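Local coordinates for protein putative Nitroreductase (Anabaena variabilis ATCC 29413, PDB 3EO7) that binds flavin mononucleotide and, as a member of the nitroreductase family, is probably an FMN-dependent oxidoreductase, at residues A[381-386]-A[494-499]; A[306-311]-A[407-412]; A[356-361]-A[397-402]. All coordinates share one frame; numbering follows the deposited sequence.

Interaction 1: residues A[381-386]-A[494-499]. With PGR (R-1,2-propanediol), chain R.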
loop_
_atom_site.group_PDB
_atom_site.type_symbol
_atom_site.label_atom_id
_atom_site.label_comp_id
_atom_site.label_asym_id
_atom_site.label_seq_id
_atom_site.Cartn_x
_atom_site.Cartn_y
_atom_site.Cartn_z
ATOM N N GLU A 381 -6.081 -12.462 5.282
ATOM C CA GLU A 381 -7.189 -13.207 4.730
ATOM C C GLU A 381 -8.115 -12.234 4.000
ATOM O O GLU A 381 -8.148 -11.026 4.281
ATOM C CB GLU A 381 -7.910 -13.949 5.835
ATOM C CG GLU A 381 -7.062 -15.007 6.547
ATOM C CD GLU A 381 -6.533 -16.065 5.628
ATOM O OE1 GLU A 381 -7.255 -16.479 4.686
ATOM O OE2 GLU A 381 -5.385 -16.515 5.842
ATOM N N THR A 382 -8.900 -12.789 3.069
ATOM C CA THR A 382 -9.780 -11.997 2.248
ATOM C C THR A 382 -11.206 -12.537 2.344
ATOM O O THR A 382 -11.428 -13.735 2.158
ATOM C CB THR A 382 -9.311 -11.990 0.776
ATOM O OG1 THR A 382 -7.962 -11.483 0.698
ATOM C CG2 THR A 382 -10.320 -11.179 -0.109
ATOM N N PHE A 383 -12.143 -11.658 2.691
ATOM C CA PHE A 383 -13.592 -11.971 2.724
ATOM C C PHE A 383 -14.286 -10.979 1.835
ATOM O O PHE A 383 -13.889 -9.806 1.778
ATOM C CB PHE A 383 -14.178 -11.913 4.139
ATOM C CG PHE A 383 -13.590 -12.951 5.057
ATOM C CD1 PHE A 383 -12.341 -12.750 5.657
ATOM C CD2 PHE A 383 -14.254 -14.162 5.269
ATOM C CE1 PHE A 383 -11.780 -13.739 6.489
ATOM C CE2 PHE A 383 -13.688 -15.142 6.106
ATOM C CZ PHE A 383 -12.443 -14.911 6.695
ATOM N N ILE A 384 -15.301 -11.443 1.113
ATOM C CA ILE A 384 -16.000 -10.578 0.196
ATOM C C ILE A 384 -17.484 -10.547 0.486
ATOM O O ILE A 384 -18.149 -11.591 0.493
ATOM C CB ILE A 384 -15.780 -11.015 -1.289
ATOM C CG1 ILE A 384 -14.278 -11.267 -1.540
ATOM C CG2 ILE A 384 -16.353 -9.986 -2.242
ATOM C CD1 ILE A 384 -13.896 -11.516 -3.018
ATOM N N ALA A 385 -18.003 -9.356 0.743
ATOM C CA ALA A 385 -19.446 -9.175 0.842
ATOM C C ALA A 385 -19.934 -8.879 -0.577
ATOM O O ALA A 385 -19.531 -7.888 -1.199
ATOM C CB ALA A 385 -19.816 -8.033 1.799
ATOM N N VAL A 386 -20.816 -9.730 -1.087
ATOM C CA VAL A 386 -21.360 -9.584 -2.429
ATOM C C VAL A 386 -22.810 -9.146 -2.336
ATOM O O VAL A 386 -23.621 -9.833 -1.709
ATOM C CB VAL A 386 -21.256 -10.943 -3.185
ATOM C CG1 VAL A 386 -21.985 -10.913 -4.504
ATOM C CG2 VAL A 386 -19.744 -11.370 -3.332
ATOM N N GLY A 494 -19.995 -12.663 9.381
ATOM C CA GLY A 494 -19.567 -14.029 9.709
ATOM C C GLY A 494 -18.067 -14.241 9.629
ATOM O O GLY A 494 -17.551 -15.373 9.538
ATOM N N ILE A 495 -17.326 -13.156 9.632
ATOM C CA ILE A 495 -15.878 -13.279 9.619
ATOM C C ILE A 495 -15.437 -13.802 10.982
ATOM O O ILE A 495 -15.882 -13.279 12.019
ATOM C CB ILE A 495 -15.207 -11.909 9.311
ATOM C CG1 ILE A 495 -15.652 -11.374 7.942
ATOM C CG2 ILE A 495 -13.680 -12.047 9.393
ATOM C CD1 ILE A 495 -15.017 -10.014 7.555
ATOM N N PRO A 496 -14.617 -14.874 11.008
ATOM C CA PRO A 496 -14.141 -15.451 12.260
ATOM C C PRO A 496 -13.653 -14.376 13.230
ATOM O O PRO A 496 -12.947 -13.430 12.838
ATOM C CB PRO A 496 -13.027 -16.399 11.811
ATOM C CG PRO A 496 -13.471 -16.842 10.417
ATOM C CD PRO A 496 -14.124 -15.617 9.830
ATOM N N ASN A 497 -14.013 -14.553 14.500
ATOM C CA ASN A 497 -13.688 -13.593 15.559
ATOM C C ASN A 497 -12.216 -13.197 15.644
ATOM O O ASN A 497 -11.895 -12.050 15.939
ATOM C CB ASN A 497 -14.100 -14.168 16.925
ATOM C CG ASN A 497 -13.945 -13.163 18.049
ATOM O OD1 ASN A 497 -14.490 -12.064 17.984
ATOM N ND2 ASN A 497 -13.223 -13.548 19.101
ATOM N N ASP A 498 -11.328 -14.144 15.371
ATOM C CA ASP A 498 -9.891 -13.904 15.496
ATOM C C ASP A 498 -9.332 -13.017 14.392
ATOM O O ASP A 498 -8.191 -12.597 14.487
ATOM C CB ASP A 498 -9.105 -15.207 15.498
ATOM C CG ASP A 498 -9.241 -15.950 16.813
ATOM O OD1 ASP A 498 -9.696 -15.353 17.820
ATOM O OD2 ASP A 498 -8.916 -17.132 16.795
ATOM N N GLU A 499 -10.122 -12.779 13.348
ATOM C CA GLU A 499 -9.702 -11.947 12.235
ATOM C C GLU A 499 -10.081 -10.493 12.459
ATOM O O GLU A 499 -11.262 -10.157 12.483
ATOM C CB GLU A 499 -10.304 -12.438 10.936
ATOM C CG GLU A 499 -9.944 -13.852 10.544
ATOM C CD GLU A 499 -8.513 -14.044 10.110
ATOM O OE1 GLU A 499 -7.879 -13.091 9.551
ATOM O OE2 GLU A 499 -8.016 -15.180 10.280
HETATM C C1 PGR R . -13.375 -8.256 16.307
HETATM C C2 PGR R . -14.451 -9.211 16.839
HETATM C C3 PGR R . -14.524 -9.157 18.361
HETATM O O1 PGR R . -12.274 -9.012 15.760
HETATM O O2 PGR R . -15.769 -8.899 16.346
#
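Phe-383, on strand 381-390, lays one face of its ring against Ile-495, in the loop that leads from helix 486-493 into strand 500-508. The methyl CG2 of Ile-495 sits 4.0 Å from the ring centroid and 18° off the ring normal, a CH-pi contact. CG1 and CD1 of the same isoleucine run back along the ring root, so that a branched side chain follows the aromatic surface. CB of Phe-383 already points at the loop, and with CG anti to the carbonyl carbon (chi1 -64°) the ring continues that way. Pro-496 closes the far end obliquely, its CD 3.6 Å from CZ of Phe-383.

Fewer atoms meet at the other end: CB and CG of Glu-381 touch the carboxylate of Glu-499, and the two carboxylate planes stand 78° apart. Solvent reaches the middle of the type I turn 496-499, where Asn-497 and Asp-498 are exposed and a propanediol, probably from the crystallisation liquor, donates to O of Asn-497.

No hydrogen bond links the two segments, so their cohesion is mainly apolar. The buried acids rely on neighbours, Tyr-398 for Glu-381 and Thr-438, Tyr-303 and Lys-302 for Glu-499, which would offset their charges.

Interaction 2: residues A[306-311]-A[407-412]; sequences PFCLKI and RQIRFK. With PGR (R-1,2-propanediol), chain S; ACT (acetate ion), chain P.
This is a surface contact at a sheet margin, where the short strand 310-312 pairs antiparallel with strand 405-411. Lys-310 and Arg-407 form a non-hydrogen-bonded pair, their CA atoms 4.4 Å apart. Next to them N of Gln-408 donates to O of Leu-309 (2.8 Å, 162° at the hydrogen), and the same oxygen receives a CA-H contact from Arg-407.

Lys-310 and Arg-407 run side by side in the same direction. The arginine is extended from CG to NE; the lysine, in one of its two conformers, bends at chi3 (43°) and brings NZ over one face of the guanidinium, 3.8 Å from NE of Arg-407. An exposed lysine suits the margin, while the charge of the buried arginine is met by its salt bridge to Glu-405.

A propanediol, probably from the crystallisation liquor and so no part of the fold, fits between the backbones: its O1 accepts from N of Leu-309 (2.9 Å) and donates to O of Gln-408. Its O2 reaches OE1 of the extended Gln-408. Compact Cys-308 places CB 3.2 Å from O of Gln-408 and SG against CG2 of Ile-409.

Arg-410 donates from NH2 to OXT of an acetate, probably of similar origin (2.9 Å, 172° at the hydrogen). Its NH1 bonds weakly to acetate O and also donates to O of Ile-409, from above that carbonyl's plane.

Ile-409 and Arg-410 both face Cys-396 on the next strand, a classic beta bulge, and the whole is a short antiparallel strand added to a mixed sheet in a nitroreductase-family domain.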
loop_
_atom_site.group_PDB
_atom_site.type_symbol
_atom_site.label_atom_id
_atom_site.label_comp_id
_atom_site.label_asym_id
_atom_site.label_seq_id
_atom_site.Cartn_x
_atom_site.Cartn_y
_atom_site.Cartn_z
ATOM N N PRO A 306 -15.153 -26.563 4.857
ATOM C CA PRO A 306 -15.377 -27.718 3.957
ATOM C C PRO A 306 -16.831 -28.063 3.630
ATOM O O PRO A 306 -17.098 -28.700 2.616
ATOM C CB PRO A 306 -14.748 -28.877 4.724
ATOM C CG PRO A 306 -14.798 -28.468 6.140
ATOM C CD PRO A 306 -14.604 -26.992 6.163
ATOM N N PHE A 307 -17.762 -27.634 4.479
ATOM C CA PHE A 307 -19.148 -27.948 4.268
ATOM C C PHE A 307 -19.948 -26.765 3.758
ATOM O O PHE A 307 -21.168 -26.800 3.788
ATOM C CB PHE A 307 -19.737 -28.477 5.555
ATOM C CG PHE A 307 -18.972 -29.631 6.116
ATOM C CD1 PHE A 307 -18.745 -30.756 5.340
ATOM C CD2 PHE A 307 -18.413 -29.568 7.376
ATOM C CE1 PHE A 307 -18.000 -31.821 5.832
ATOM C CE2 PHE A 307 -17.699 -30.626 7.884
ATOM C CZ PHE A 307 -17.479 -31.755 7.104
ATOM N N CYS A 308 -19.255 -25.745 3.281
ATOM C CA CYS A 308 -19.850 -24.552 2.693
ATOM C C CYS A 308 -19.784 -24.624 1.169
ATOM O O CYS A 308 -18.893 -25.238 0.600
ATOM C CB CYS A 308 -19.111 -23.287 3.140
ATOM S SG CYS A 308 -19.391 -22.856 4.858
ATOM N N LEU A 309 -20.746 -23.974 0.528
ATOM C CA LEU A 309 -20.788 -23.886 -0.920
ATOM C C LEU A 309 -19.528 -23.244 -1.472
ATOM O O LEU A 309 -19.118 -22.174 -1.030
ATOM C CB LEU A 309 -21.989 -23.076 -1.381
ATOM C CG LEU A 309 -22.119 -22.830 -2.897
ATOM C CD1 LEU A 309 -22.276 -24.136 -3.666
ATOM C CD2 LEU A 309 -23.289 -21.845 -3.122
ATOM N N LYS A 310 -18.884 -23.916 -2.420
ATOM C CA LYS A 310 -17.690 -23.358 -3.053
ATOM C C LYS A 310 -17.898 -23.174 -4.552
ATOM O O LYS A 310 -18.534 -24.009 -5.224
ATOM C CB LYS A 310 -16.429 -24.147 -2.704
ATOM C CG LYS A 310 -16.387 -25.587 -3.128
ATOM C CD LYS A 310 -15.121 -26.307 -2.582
ATOM C CE LYS A 310 -14.891 -25.906 -1.138
ATOM N NZ LYS A 310 -13.818 -26.555 -0.417
ATOM N N ILE A 311 -17.338 -22.071 -5.051
ATOM C CA ILE A 311 -17.493 -21.591 -6.407
ATOM C C ILE A 311 -16.090 -21.251 -6.919
ATOM O O ILE A 311 -15.354 -20.503 -6.258
ATOM C CB ILE A 311 -18.364 -20.290 -6.494
ATOM C CG1 ILE A 311 -19.762 -20.438 -5.855
ATOM C CG2 ILE A 311 -18.544 -19.857 -7.944
ATOM C CD1 ILE A 311 -19.874 -19.911 -4.436
ATOM N N ARG A 407 -15.974 -19.323 -0.897
ATOM C CA ARG A 407 -16.696 -20.275 -0.029
ATOM C C ARG A 407 -17.757 -19.451 0.703
ATOM O O ARG A 407 -17.407 -18.504 1.400
ATOM C CB ARG A 407 -15.711 -20.960 0.905
ATOM C CG ARG A 407 -14.617 -21.666 0.100
ATOM C CD ARG A 407 -13.558 -22.332 0.903
ATOM N NE ARG A 407 -12.588 -22.978 0.016
ATOM C CZ ARG A 407 -11.355 -23.348 0.357
ATOM N NH1 ARG A 407 -10.876 -23.090 1.559
ATOM N NH2 ARG A 407 -10.579 -23.951 -0.538
ATOM N N GLN A 408 -19.037 -19.749 0.455
ATOM C CA GLN A 408 -20.155 -18.953 1.025
ATOM C C GLN A 408 -20.309 -19.243 2.507
ATOM O O GLN A 408 -20.520 -20.385 2.905
ATOM C CB GLN A 408 -21.466 -19.257 0.318
ATOM C CG GLN A 408 -22.602 -18.306 0.647
ATOM C CD GLN A 408 -23.871 -18.714 -0.025
ATOM O OE1 GLN A 408 -24.571 -19.619 0.446
ATOM N NE2 GLN A 408 -24.203 -18.043 -1.130
ATOM N N ILE A 409 -20.175 -18.199 3.305
ATOM C CA ILE A 409 -20.295 -18.317 4.758
ATOM C C ILE A 409 -21.571 -17.666 5.295
ATOM O O ILE A 409 -21.961 -17.968 6.399
ATOM C CB ILE A 409 -19.038 -17.901 5.495
ATOM C CG1 ILE A 409 -18.745 -16.412 5.349
ATOM C CG2 ILE A 409 -17.842 -18.828 5.068
ATOM C CD1 ILE A 409 -17.487 -15.968 6.178
ATOM N N ARG A 410 -22.202 -16.776 4.517
ATOM C CA ARG A 410 -23.495 -16.215 4.877
ATOM C C ARG A 410 -24.272 -15.914 3.585
ATOM O O ARG A 410 -23.676 -15.544 2.561
ATOM C CB ARG A 410 -23.409 -14.933 5.690
ATOM C CG ARG A 410 -22.814 -15.023 7.073
ATOM C CD ARG A 410 -23.614 -15.839 8.071
ATOM N NE ARG A 410 -23.002 -15.780 9.409
ATOM C CZ ARG A 410 -21.965 -16.524 9.795
ATOM N NH1 ARG A 410 -21.404 -17.423 8.992
ATOM N NH2 ARG A 410 -21.482 -16.379 11.017
ATOM N N PHE A 411 -25.587 -16.042 3.693
ATOM C CA PHE A 411 -26.523 -15.781 2.625
ATOM C C PHE A 411 -27.460 -14.676 3.111
ATOM O O PHE A 411 -28.321 -14.910 3.971
ATOM C CB PHE A 411 -27.292 -17.041 2.246
ATOM C CG PHE A 411 -28.378 -16.814 1.252
ATOM C CD1 PHE A 411 -28.065 -16.357 -0.021
ATOM C CD2 PHE A 411 -29.722 -17.012 1.579
ATOM C CE1 PHE A 411 -29.039 -16.134 -0.931
ATOM C CE2 PHE A 411 -30.703 -16.788 0.647
ATOM C CZ PHE A 411 -30.369 -16.362 -0.602
ATOM N N LYS A 412 -27.291 -13.494 2.543
ATOM C CA LYS A 412 -28.041 -12.309 2.957
ATOM C C LYS A 412 -27.696 -11.117 2.068
ATOM O O LYS A 412 -26.609 -11.045 1.527
ATOM C CB LYS A 412 -27.615 -11.892 4.380
ATOM C CG LYS A 412 -28.579 -10.874 5.011
ATOM C CD LYS A 412 -28.118 -10.381 6.348
ATOM C CE LYS A 412 -29.233 -9.512 6.970
ATOM N NZ LYS A 412 -28.890 -9.054 8.296
HETATM C C1 PGR S . -23.174 -22.653 3.294
HETATM C C2 PGR S . -24.316 -21.662 3.569
HETATM C C3 PGR S . -23.763 -20.378 4.203
HETATM O O1 PGR S . -22.317 -22.239 2.231
HETATM O O2 PGR S . -25.147 -21.377 2.432
HETATM C C ACT P . -18.229 -18.081 11.507
HETATM O O ACT P . -18.261 -18.181 10.228
HETATM O OXT ACT P . -19.319 -17.974 12.146
HETATM C CH3 ACT P . -16.968 -18.059 12.312
#

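Interaction 3: residues A[356-361]-A[397-402]; sequences FTYQPQ and YYYAPK
Tyr-358, in the last turn of helix 347-358, offers a ring face to the edge of Tyr-399 on strand 395-400. The pair is T-shaped (edge-to-face): the centroids are 5.0 Å apart, the planes stand at 65°, and CE2 of Tyr-399 comes 3.5 Å from CD2 of Tyr-358. On the opposite face of Tyr-358 lies CG2 of Thr-357. CG of Tyr-399 stands anti to the backbone N (chi1 173°), sending its ring toward the helix end with the hydroxyl arriving near CB of Tyr-358. The hydroxyl of Tyr-358 leads elsewhere, to Thr-382 and His-437.

Just past the helix, Gln-359 is folded at its second torsion and turns its amide back to the strand end. NE2 donates to O of Pro-401 (2.8 Å, 163° at the hydrogen) and, less straight, to OH of Tyr-399 (3.1 Å). Its OE1 accepts from NE2 of Gln-361 on a lone pair. A glutamine suits this place, since one flat group both donates and accepts.

Pro-401, just beyond the strand, packs its CB on CB of Tyr-358, and its O takes the amide N-H and a water that also bonds to OE1 of Gln-359. Aromatic packing thus brings helix and strand together, while bonds at both ends of the amide restrict its rotation.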
loop_
_atom_site.group_PDB
_atom_site.type_symbol
_atom_site.label_atom_id
_atom_site.label_comp_id
_atom_site.label_asym_id
_atom_site.label_seq_id
_atom_site.Cartn_x
_atom_site.Cartn_y
_atom_site.Cartn_z
ATOM N N PHE A 356 -6.063 -10.558 -11.176
ATOM C CA PHE A 356 -4.966 -9.610 -11.291
ATOM C C PHE A 356 -4.352 -9.328 -9.915
ATOM O O PHE A 356 -3.155 -9.147 -9.785
ATOM C CB PHE A 356 -5.386 -8.329 -11.970
ATOM C CG PHE A 356 -4.278 -7.315 -12.020
ATOM C CD1 PHE A 356 -3.191 -7.540 -12.854
ATOM C CD2 PHE A 356 -4.298 -6.173 -11.262
ATOM C CE1 PHE A 356 -2.134 -6.635 -12.916
ATOM C CE2 PHE A 356 -3.236 -5.239 -11.335
ATOM C CZ PHE A 356 -2.151 -5.489 -12.156
ATOM N N THR A 357 -5.201 -9.293 -8.887
ATOM C CA THR A 357 -4.748 -8.917 -7.559
ATOM C C THR A 357 -3.998 -10.051 -6.874
ATOM O O THR A 357 -2.934 -9.826 -6.307
ATOM C CB THR A 357 -5.950 -8.491 -6.711
ATOM O OG1 THR A 357 -6.605 -7.390 -7.364
ATOM C CG2 THR A 357 -5.514 -8.115 -5.261
ATOM N N TYR A 358 -4.573 -11.252 -6.925
ATOM C CA TYR A 358 -4.048 -12.427 -6.218
ATOM C C TYR A 358 -3.323 -13.507 -7.005
ATOM O O TYR A 358 -2.761 -14.415 -6.381
ATOM C CB TYR A 358 -5.194 -13.104 -5.447
ATOM C CG TYR A 358 -5.813 -12.231 -4.374
ATOM C CD1 TYR A 358 -5.313 -12.229 -3.096
ATOM C CD2 TYR A 358 -6.908 -11.427 -4.647
ATOM C CE1 TYR A 358 -5.894 -11.451 -2.087
ATOM C CE2 TYR A 358 -7.485 -10.631 -3.648
ATOM C CZ TYR A 358 -6.972 -10.667 -2.370
ATOM O OH TYR A 358 -7.532 -9.917 -1.364
ATOM N N GLN A 359 -3.377 -13.443 -8.337
ATOM C CA GLN A 359 -2.804 -14.460 -9.233
ATOM C C GLN A 359 -1.831 -13.825 -10.224
ATOM O O GLN A 359 -1.986 -13.936 -11.460
ATOM C CB GLN A 359 -3.929 -15.204 -9.961
ATOM C CG GLN A 359 -5.098 -15.664 -9.062
ATOM C CD GLN A 359 -4.757 -16.713 -8.003
ATOM O OE1 GLN A 359 -3.892 -17.587 -8.206
ATOM N NE2 GLN A 359 -5.487 -16.669 -6.871
ATOM N N PRO A 360 -0.795 -13.142 -9.688
ATOM C CA PRO A 360 0.156 -12.454 -10.561
ATOM C C PRO A 360 0.890 -13.400 -11.510
ATOM O O PRO A 360 1.351 -12.964 -12.559
ATOM C CB PRO A 360 1.100 -11.766 -9.587
ATOM C CG PRO A 360 1.037 -12.626 -8.353
ATOM C CD PRO A 360 -0.406 -13.035 -8.272
ATOM N N GLN A 361 0.958 -14.680 -11.163
ATOM C CA GLN A 361 1.605 -15.677 -12.022
ATOM C C GLN A 361 0.914 -15.806 -13.378
ATOM O O GLN A 361 1.497 -16.290 -14.332
ATOM C CB GLN A 361 1.698 -17.021 -11.343
ATOM C CG GLN A 361 0.410 -17.840 -11.254
ATOM C CD GLN A 361 -0.536 -17.401 -10.135
ATOM O OE1 GLN A 361 -0.267 -16.471 -9.373
ATOM N NE2 GLN A 361 -1.674 -18.090 -10.046
ATOM N N TYR A 397 -18.557 -14.257 1.431
ATOM C CA TYR A 397 -17.725 -15.351 0.951
ATOM C C TYR A 397 -16.309 -15.204 1.445
ATOM O O TYR A 397 -15.746 -14.118 1.447
ATOM C CB TYR A 397 -17.682 -15.352 -0.589
ATOM C CG TYR A 397 -19.020 -15.568 -1.240
ATOM C CD1 TYR A 397 -19.917 -14.517 -1.373
ATOM C CD2 TYR A 397 -19.394 -16.823 -1.711
ATOM C CE1 TYR A 397 -21.133 -14.702 -1.952
ATOM C CE2 TYR A 397 -20.638 -17.027 -2.321
ATOM C CZ TYR A 397 -21.507 -15.955 -2.425
ATOM O OH TYR A 397 -22.733 -16.137 -3.014
ATOM N N TYR A 398 -15.729 -16.300 1.886
ATOM C CA TYR A 398 -14.288 -16.341 2.105
ATOM C C TYR A 398 -13.646 -16.533 0.737
ATOM O O TYR A 398 -14.118 -17.335 -0.073
ATOM C CB TYR A 398 -13.931 -17.541 2.965
ATOM C CG TYR A 398 -12.457 -17.794 3.115
ATOM C CD1 TYR A 398 -11.628 -16.878 3.749
ATOM C CD2 TYR A 398 -11.912 -19.002 2.689
ATOM C CE1 TYR A 398 -10.262 -17.133 3.929
ATOM C CE2 TYR A 398 -10.560 -19.288 2.896
ATOM C CZ TYR A 398 -9.752 -18.353 3.520
ATOM O OH TYR A 398 -8.435 -18.655 3.734
ATOM N N TYR A 399 -12.591 -15.781 0.435
ATOM C CA TYR A 399 -11.879 -15.993 -0.798
ATOM C C TYR A 399 -10.582 -16.759 -0.463
ATOM O O TYR A 399 -9.786 -16.320 0.379
ATOM C CB TYR A 399 -11.561 -14.684 -1.514
ATOM C CG TYR A 399 -10.648 -14.874 -2.730
ATOM C CD1 TYR A 399 -11.026 -15.703 -3.794
ATOM C CD2 TYR A 399 -9.420 -14.207 -2.820
ATOM C CE1 TYR A 399 -10.188 -15.882 -4.912
ATOM C CE2 TYR A 399 -8.598 -14.381 -3.910
ATOM C CZ TYR A 399 -8.969 -15.227 -4.956
ATOM O OH TYR A 399 -8.145 -15.388 -6.053
ATOM N N ALA A 400 -10.449 -17.934 -1.081
ATOM C CA ALA A 400 -9.322 -18.858 -0.927
ATOM C C ALA A 400 -8.435 -18.695 -2.178
ATOM O O ALA A 400 -8.695 -19.281 -3.217
ATOM C CB ALA A 400 -9.851 -20.324 -0.827
ATOM N N PRO A 401 -7.406 -17.851 -2.096
ATOM C CA PRO A 401 -6.636 -17.600 -3.328
ATOM C C PRO A 401 -5.799 -18.761 -3.842
ATOM O O PRO A 401 -5.551 -18.838 -5.039
ATOM C CB PRO A 401 -5.764 -16.412 -2.956
ATOM C CG PRO A 401 -5.667 -16.449 -1.475
ATOM C CD PRO A 401 -6.980 -16.995 -0.983
ATOM N N LYS A 402 -5.343 -19.643 -2.964
ATOM C CA LYS A 402 -4.563 -20.784 -3.430
ATOM C C LYS A 402 -5.466 -21.750 -4.185
ATOM O O LYS A 402 -5.156 -22.194 -5.285
ATOM C CB LYS A 402 -3.796 -21.445 -2.295
ATOM C CG LYS A 402 -2.800 -20.568 -1.603
ATOM C CD LYS A 402 -2.157 -21.342 -0.455
ATOM C CE LYS A 402 -0.959 -20.592 0.118
ATOM N NZ LYS A 402 -1.307 -19.259 0.610
HETATM O O HOH W 1 -3.687 -19.977 -7.071
#

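All three interactions reach one mixed sheet, but at different depths. Interaction 1 is buried and mainly apolar, interaction 3 is partly buried and combines aromatic packing with amide hydrogen bonds, and interaction 2 lies at the surface, with backbone pairing, charged chains and small molecules, probably from the crystallisation liquor. Strand 395-400 lies between strands 381-390 and 405-411, so interaction 3 is built on the neighbour of both others. Tyrosine hydroxyls tie interactions 1 and 3. Between interactions 2 and 3, Arg-407 O pairs with Tyr-398 N and Gln-408 NE2 bonds to Tyr-397 OH, while Ile-409 CD1 packs on Phe-383, joining interactions 1 and 2.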